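Local coordinates for protein transcriptional regulator, MarR family (Silicibacter pomeroyi DSS-3, PDB 3CDH) that probably binds DNA through a winged helix-turn-helix domain and regulates transcription, as MarR-family proteins generally do, at residues Phe32-Trp46 and Leu110-Glu122. Numbering follows the deposited sequence.
Sequences FHDHIRAQGLRVPEW and LAESLVASARAHE
Phe32 enters helix 110-122 as a knob in a hole formed by Leu114, Ser117, Ala118 and His121. Its CG lies anti to the backbone N (chi1 -164°), which carries the ring across to the other helix. There the methyl of Ala118 makes an off-centre CH-pi contact, CB lying 4.0 Å from the Phe32 ring centroid. In one of two modelled conformers of His121, its ring face receives the CD1 edge of Phe32, edge-to-face, with planes at 75°. One turn before Ala118, Leu114 meets two residues: its CD1 touches Leu41 CD1 tip to tip at 3.6 Å, and its CB packs 3.8 Å from Trp46 CZ3. The indole also reaches Ala118, CH2 to CB 3.5 Å, so that one methyl touches both Phe32 and Trp46. At the margin a water bridges His35 NE2 and Ser117 OG, with no direct hydrogen bond joining the segments. An alanine in place of Phe32 would probably leave the hole unfilled and the Ala118 methyl without its ring. Segments 32-38 and 110-122 run nearly antiparallel, at 155° between axes, packing helices 17-38 and 105-130 of the MarR-type fold together beside Leu49 of helix 43-54, which touches Leu114, and Tyr16 of the second subunit, which packs on Trp46 and Ala118.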
loop_
_atom_site.group_PDB
_atom_site.type_symbol
_atom_site.label_atom_id
_atom_site.label_comp_id
_atom_site.label_asym_id
_atom_site.label_seq_id
_atom_site.Cartn_x
_atom_site.Cartn_y
_atom_site.Cartn_z
ATOM N N PHE B 32 -8.863 10.955 0.895
ATOM C CA PHE B 32 -10.094 10.217 0.808
ATOM C C PHE B 32 -10.349 9.348 2.030
ATOM O O PHE B 32 -11.501 9.220 2.479
ATOM C CB PHE B 32 -10.162 9.370 -0.453
ATOM C CG PHE B 32 -11.541 8.908 -0.754
ATOM C CD1 PHE B 32 -12.546 9.842 -1.024
ATOM C CD2 PHE B 32 -11.865 7.562 -0.690
ATOM C CE1 PHE B 32 -13.844 9.439 -1.254
ATOM C CE2 PHE B 32 -13.182 7.137 -0.937
ATOM C CZ PHE B 32 -14.169 8.079 -1.215
ATOM N N HIS B 33 -9.288 8.742 2.564
ATOM C CA HIS B 33 -9.451 7.963 3.768
ATOM C C HIS B 33 -9.934 8.851 4.925
ATOM O O HIS B 33 -10.797 8.434 5.688
ATOM C CB HIS B 33 -8.209 7.135 4.102
ATOM C CG HIS B 33 -7.934 6.021 3.130
ATOM N ND1 HIS B 33 -6.787 5.253 3.187
ATOM C CD2 HIS B 33 -8.644 5.552 2.067
ATOM C CE1 HIS B 33 -6.809 4.358 2.205
ATOM N NE2 HIS B 33 -7.919 4.522 1.507
ATOM N N ASP B 34 -9.432 10.081 5.016
ATOM C CA ASP B 34 -9.964 11.074 5.970
ATOM C C ASP B 34 -11.501 11.191 5.895
ATOM O O ASP B 34 -12.204 11.270 6.924
ATOM C CB ASP B 34 -9.349 12.472 5.753
ATOM C CG ASP B 34 -7.845 12.529 6.039
ATOM O OD1 ASP B 34 -7.336 11.717 6.852
ATOM O OD2 ASP B 34 -7.165 13.411 5.446
ATOM N N HIS B 35 -11.991 11.200 4.663
ATOM C CA HIS B 35 -13.396 11.341 4.374
ATOM C C HIS B 35 -14.198 10.124 4.822
ATOM O O HIS B 35 -15.238 10.263 5.469
ATOM C CB HIS B 35 -13.578 11.610 2.881
ATOM C CG HIS B 35 -15.001 11.775 2.466
ATOM N ND1 HIS B 35 -15.803 12.783 2.950
ATOM C CD2 HIS B 35 -15.771 11.055 1.620
ATOM C CE1 HIS B 35 -17.012 12.671 2.433
ATOM N NE2 HIS B 35 -17.015 11.640 1.610
ATOM N N ILE B 36 -13.715 8.936 4.482
ATOM C CA ILE B 36 -14.329 7.688 4.933
ATOM C C ILE B 36 -14.424 7.660 6.468
ATOM O O ILE B 36 -15.474 7.335 7.018
ATOM C CB ILE B 36 -13.529 6.467 4.349
ATOM C CG1 ILE B 36 -14.162 6.041 3.058
ATOM C CG2 ILE B 36 -13.561 5.208 5.191
ATOM C CD1 ILE B 36 -13.933 6.987 1.988
ATOM N N ARG B 37 -13.316 7.998 7.130
ATOM C CA ARG B 37 -13.209 7.995 8.583
ATOM C C ARG B 37 -14.312 8.884 9.166
ATOM O O ARG B 37 -15.053 8.461 10.056
ATOM C CB ARG B 37 -11.811 8.472 9.001
ATOM C CG ARG B 37 -11.292 7.959 10.359
ATOM C CD ARG B 37 -9.735 7.921 10.454
ATOM N NE ARG B 37 -9.162 7.032 9.439
ATOM C CZ ARG B 37 -8.378 7.436 8.440
ATOM N NH1 ARG B 37 -8.040 8.722 8.341
ATOM N NH2 ARG B 37 -7.924 6.552 7.544
ATOM N N ALA B 38 -14.446 10.093 8.618
ATOM C CA ALA B 38 -15.473 11.048 9.043
ATOM C C ALA B 38 -16.893 10.514 8.893
ATOM O O ALA B 38 -17.773 10.842 9.704
ATOM C CB ALA B 38 -15.328 12.349 8.302
ATOM N N GLN B 39 -17.095 9.692 7.860
ATOM C CA GLN B 39 -18.357 9.013 7.570
ATOM C C GLN B 39 -18.622 7.845 8.523
ATOM O O GLN B 39 -19.609 7.135 8.357
ATOM C CB GLN B 39 -18.330 8.451 6.140
ATOM C CG GLN B 39 -18.550 9.434 5.007
ATOM C CD GLN B 39 -20.027 9.543 4.627
ATOM O OE1 GLN B 39 -20.667 8.545 4.241
ATOM N NE2 GLN B 39 -20.586 10.766 4.746
ATOM N N GLY B 40 -17.743 7.634 9.503
ATOM C CA GLY B 40 -17.819 6.482 10.410
ATOM C C GLY B 40 -17.498 5.102 9.825
ATOM O O GLY B 40 -17.878 4.066 10.406
ATOM N N LEU B 41 -16.809 5.093 8.682
ATOM C CA LEU B 41 -16.499 3.880 7.949
ATOM C C LEU B 41 -15.020 3.496 8.005
ATOM O O LEU B 41 -14.144 4.373 8.068
ATOM C CB LEU B 41 -16.879 4.055 6.483
ATOM C CG LEU B 41 -18.328 3.774 6.152
ATOM C CD1 LEU B 41 -18.538 4.014 4.682
ATOM C CD2 LEU B 41 -18.641 2.341 6.500
ATOM N N ARG B 42 -14.745 2.192 7.945
ATOM C CA ARG B 42 -13.368 1.710 7.873
ATOM C C ARG B 42 -12.946 1.510 6.415
ATOM O O ARG B 42 -13.787 1.241 5.530
ATOM C CB ARG B 42 -13.222 0.413 8.650
ATOM C CG ARG B 42 -13.113 0.576 10.116
ATOM C CD ARG B 42 -13.337 -0.749 10.825
ATOM N NE ARG B 42 -14.535 -1.421 10.292
ATOM C CZ ARG B 42 -14.895 -2.686 10.558
ATOM N NH1 ARG B 42 -16.014 -3.186 10.011
ATOM N NH2 ARG B 42 -14.144 -3.450 11.365
ATOM N N VAL B 43 -11.644 1.627 6.156
ATOM C CA VAL B 43 -11.148 1.483 4.779
ATOM C C VAL B 43 -11.583 0.170 4.118
ATOM O O VAL B 43 -12.066 0.169 2.992
ATOM C CB VAL B 43 -9.621 1.687 4.678
ATOM C CG1 VAL B 43 -9.104 1.221 3.319
ATOM C CG2 VAL B 43 -9.286 3.133 4.902
ATOM N N PRO B 44 -11.454 -0.949 4.819
ATOM C CA PRO B 44 -11.919 -2.162 4.148
ATOM C C PRO B 44 -13.407 -2.108 3.804
ATOM O O PRO B 44 -13.807 -2.649 2.765
ATOM C CB PRO B 44 -11.664 -3.264 5.175
ATOM C CG PRO B 44 -10.750 -2.689 6.145
ATOM C CD PRO B 44 -10.909 -1.221 6.157
ATOM N N GLU B 45 -14.227 -1.488 4.668
ATOM C CA GLU B 45 -15.667 -1.411 4.387
ATOM C C GLU B 45 -15.897 -0.630 3.101
ATOM O O GLU B 45 -16.637 -1.063 2.229
ATOM C CB GLU B 45 -16.437 -0.817 5.542
ATOM C CG GLU B 45 -17.187 -1.827 6.374
ATOM C CD GLU B 45 -17.465 -1.341 7.783
ATOM O OE1 GLU B 45 -18.268 -1.963 8.524
ATOM O OE2 GLU B 45 -16.857 -0.320 8.182
ATOM N N TRP B 46 -15.202 0.483 2.931
ATOM C CA TRP B 46 -15.380 1.252 1.711
ATOM C C TRP B 46 -14.965 0.451 0.475
ATOM O O TRP B 46 -15.618 0.529 -0.581
ATOM C CB TRP B 46 -14.667 2.596 1.827
ATOM C CG TRP B 46 -13.893 2.988 0.652
ATOM C CD1 TRP B 46 -12.537 2.963 0.541
ATOM C CD2 TRP B 46 -14.389 3.478 -0.597
ATOM N NE1 TRP B 46 -12.150 3.416 -0.691
ATOM C CE2 TRP B 46 -13.262 3.741 -1.416
ATOM C CE3 TRP B 46 -15.664 3.729 -1.103
ATOM C CZ2 TRP B 46 -13.370 4.225 -2.721
ATOM C CZ3 TRP B 46 -15.779 4.213 -2.414
ATOM C CH2 TRP B 46 -14.637 4.448 -3.208
ATOM N N LEU B 110 -25.303 3.982 -0.374
ATOM C CA LEU B 110 -24.142 4.477 0.307
ATOM C C LEU B 110 -22.943 4.359 -0.624
ATOM O O LEU B 110 -22.204 5.333 -0.822
ATOM C CB LEU B 110 -23.925 3.689 1.576
ATOM C CG LEU B 110 -22.675 4.031 2.387
ATOM C CD1 LEU B 110 -22.551 5.543 2.648
ATOM C CD2 LEU B 110 -22.623 3.229 3.701
ATOM N N ALA B 111 -22.778 3.180 -1.219
ATOM C CA ALA B 111 -21.728 2.956 -2.195
ATOM C C ALA B 111 -21.797 3.992 -3.282
ATOM O O ALA B 111 -20.768 4.520 -3.714
ATOM C CB ALA B 111 -21.838 1.577 -2.793
ATOM N N GLU B 112 -23.009 4.316 -3.716
ATOM C CA GLU B 112 -23.097 5.254 -4.808
ATOM C C GLU B 112 -22.600 6.620 -4.418
ATOM O O GLU B 112 -21.837 7.230 -5.159
ATOM C CB GLU B 112 -24.478 5.302 -5.394
ATOM C CG GLU B 112 -24.557 4.510 -6.675
ATOM C CD GLU B 112 -25.931 3.876 -6.894
ATOM O OE1 GLU B 112 -26.985 4.488 -6.546
ATOM O OE2 GLU B 112 -25.949 2.743 -7.427
ATOM N N SER B 113 -22.968 7.091 -3.238
ATOM C CA SER B 113 -22.533 8.416 -2.894
ATOM C C SER B 113 -21.039 8.452 -2.571
ATOM O O SER B 113 -20.354 9.422 -2.909
ATOM C CB SER B 113 -23.411 9.040 -1.822
ATOM O OG SER B 113 -22.932 8.722 -0.555
ATOM N N LEU B 114 -20.509 7.380 -1.994
ATOM C CA LEU B 114 -19.066 7.288 -1.806
ATOM C C LEU B 114 -18.287 7.218 -3.109
ATOM O O LEU B 114 -17.269 7.888 -3.263
ATOM C CB LEU B 114 -18.716 6.088 -0.960
ATOM C CG LEU B 114 -19.171 6.270 0.469
ATOM C CD1 LEU B 114 -18.852 5.018 1.244
ATOM C CD2 LEU B 114 -18.499 7.485 1.069
ATOM N N VAL B 115 -18.732 6.395 -4.048
ATOM C CA VAL B 115 -18.011 6.308 -5.311
ATOM C C VAL B 115 -18.010 7.677 -6.019
ATOM O O VAL B 115 -16.988 8.113 -6.570
ATOM C CB VAL B 115 -18.530 5.155 -6.194
ATOM C CG1 VAL B 115 -17.967 5.235 -7.597
ATOM C CG2 VAL B 115 -18.154 3.811 -5.555
ATOM N N ALA B 116 -19.136 8.379 -5.949
ATOM C CA ALA B 116 -19.176 9.755 -6.430
ATOM C C ALA B 116 -18.033 10.604 -5.835
ATOM O O ALA B 116 -17.217 11.148 -6.589
ATOM C CB ALA B 116 -20.549 10.389 -6.181
ATOM N N SER B 117 -17.949 10.683 -4.503
ATOM C CA SER B 117 -16.837 11.394 -3.851
ATOM C C SER B 117 -15.482 10.906 -4.299
ATOM O O SER B 117 -14.609 11.716 -4.627
ATOM C CB SER B 117 -16.887 11.234 -2.352
ATOM O OG SER B 117 -17.846 12.107 -1.823
ATOM N N ALA B 118 -15.301 9.587 -4.306
ATOM C CA ALA B 118 -14.015 9.034 -4.721
ATOM C C ALA B 118 -13.645 9.585 -6.092
ATOM O O ALA B 118 -12.522 10.063 -6.270
ATOM C CB ALA B 118 -14.010 7.499 -4.702
ATOM N N ARG B 119 -14.599 9.566 -7.029
ATOM C CA ARG B 119 -14.325 10.007 -8.395
ATOM C C ARG B 119 -13.911 11.471 -8.442
ATOM O O ARG B 119 -12.969 11.829 -9.139
ATOM C CB ARG B 119 -15.529 9.801 -9.302
ATOM C CG ARG B 119 -15.787 8.384 -9.754
ATOM C CD ARG B 119 -16.963 8.389 -10.737
ATOM N NE ARG B 119 -17.618 7.088 -10.912
ATOM C CZ ARG B 119 -17.190 6.126 -11.740
ATOM N NH1 ARG B 119 -16.073 6.301 -12.472
ATOM N NH2 ARG B 119 -17.878 4.977 -11.831
ATOM N N ALA B 120 -14.626 12.316 -7.702
ATOM C CA ALA B 120 -14.355 13.759 -7.698
ATOM C C ALA B 120 -12.972 14.058 -7.118
ATOM O O ALA B 120 -12.241 14.883 -7.666
ATOM C CB ALA B 120 -15.446 14.513 -6.958
ATOM N N HIS B 121 -12.636 13.375 -6.024
ATOM C CA HIS B 121 -11.329 13.470 -5.386
ATOM C C HIS B 121 -10.208 13.008 -6.350
ATOM O O HIS B 121 -9.121 13.605 -6.383
ATOM C CB HIS B 121 -11.316 12.631 -4.095
ATOM C CG HIS B 121 -12.000 13.272 -2.913
ATOM N ND1 HIS B 121 -13.312 13.706 -2.941
ATOM C CD2 HIS B 121 -11.561 13.497 -1.647
ATOM C CE1 HIS B 121 -13.642 14.187 -1.755
ATOM N NE2 HIS B 121 -12.599 14.070 -0.952
ATOM N N GLU B 122 -10.482 11.956 -7.128
ATOM C CA GLU B 122 -9.567 11.432 -8.124
ATOM C C GLU B 122 -9.370 12.446 -9.241
ATOM O O GLU B 122 -8.253 12.634 -9.725
ATOM C CB GLU B 122 -10.081 10.115 -8.705
ATOM C CG GLU B 122 -9.227 9.583 -9.863
ATOM C CD GLU B 122 -9.761 8.324 -10.490
ATOM O OE1 GLU B 122 -10.970 8.229 -10.771
ATOM O OE2 GLU B 122 -8.965 7.407 -10.723
HETATM O O HOH W 1 -19.391 10.708 0.462
HETATM O O HOH W 2 -21.370 9.372 1.568
#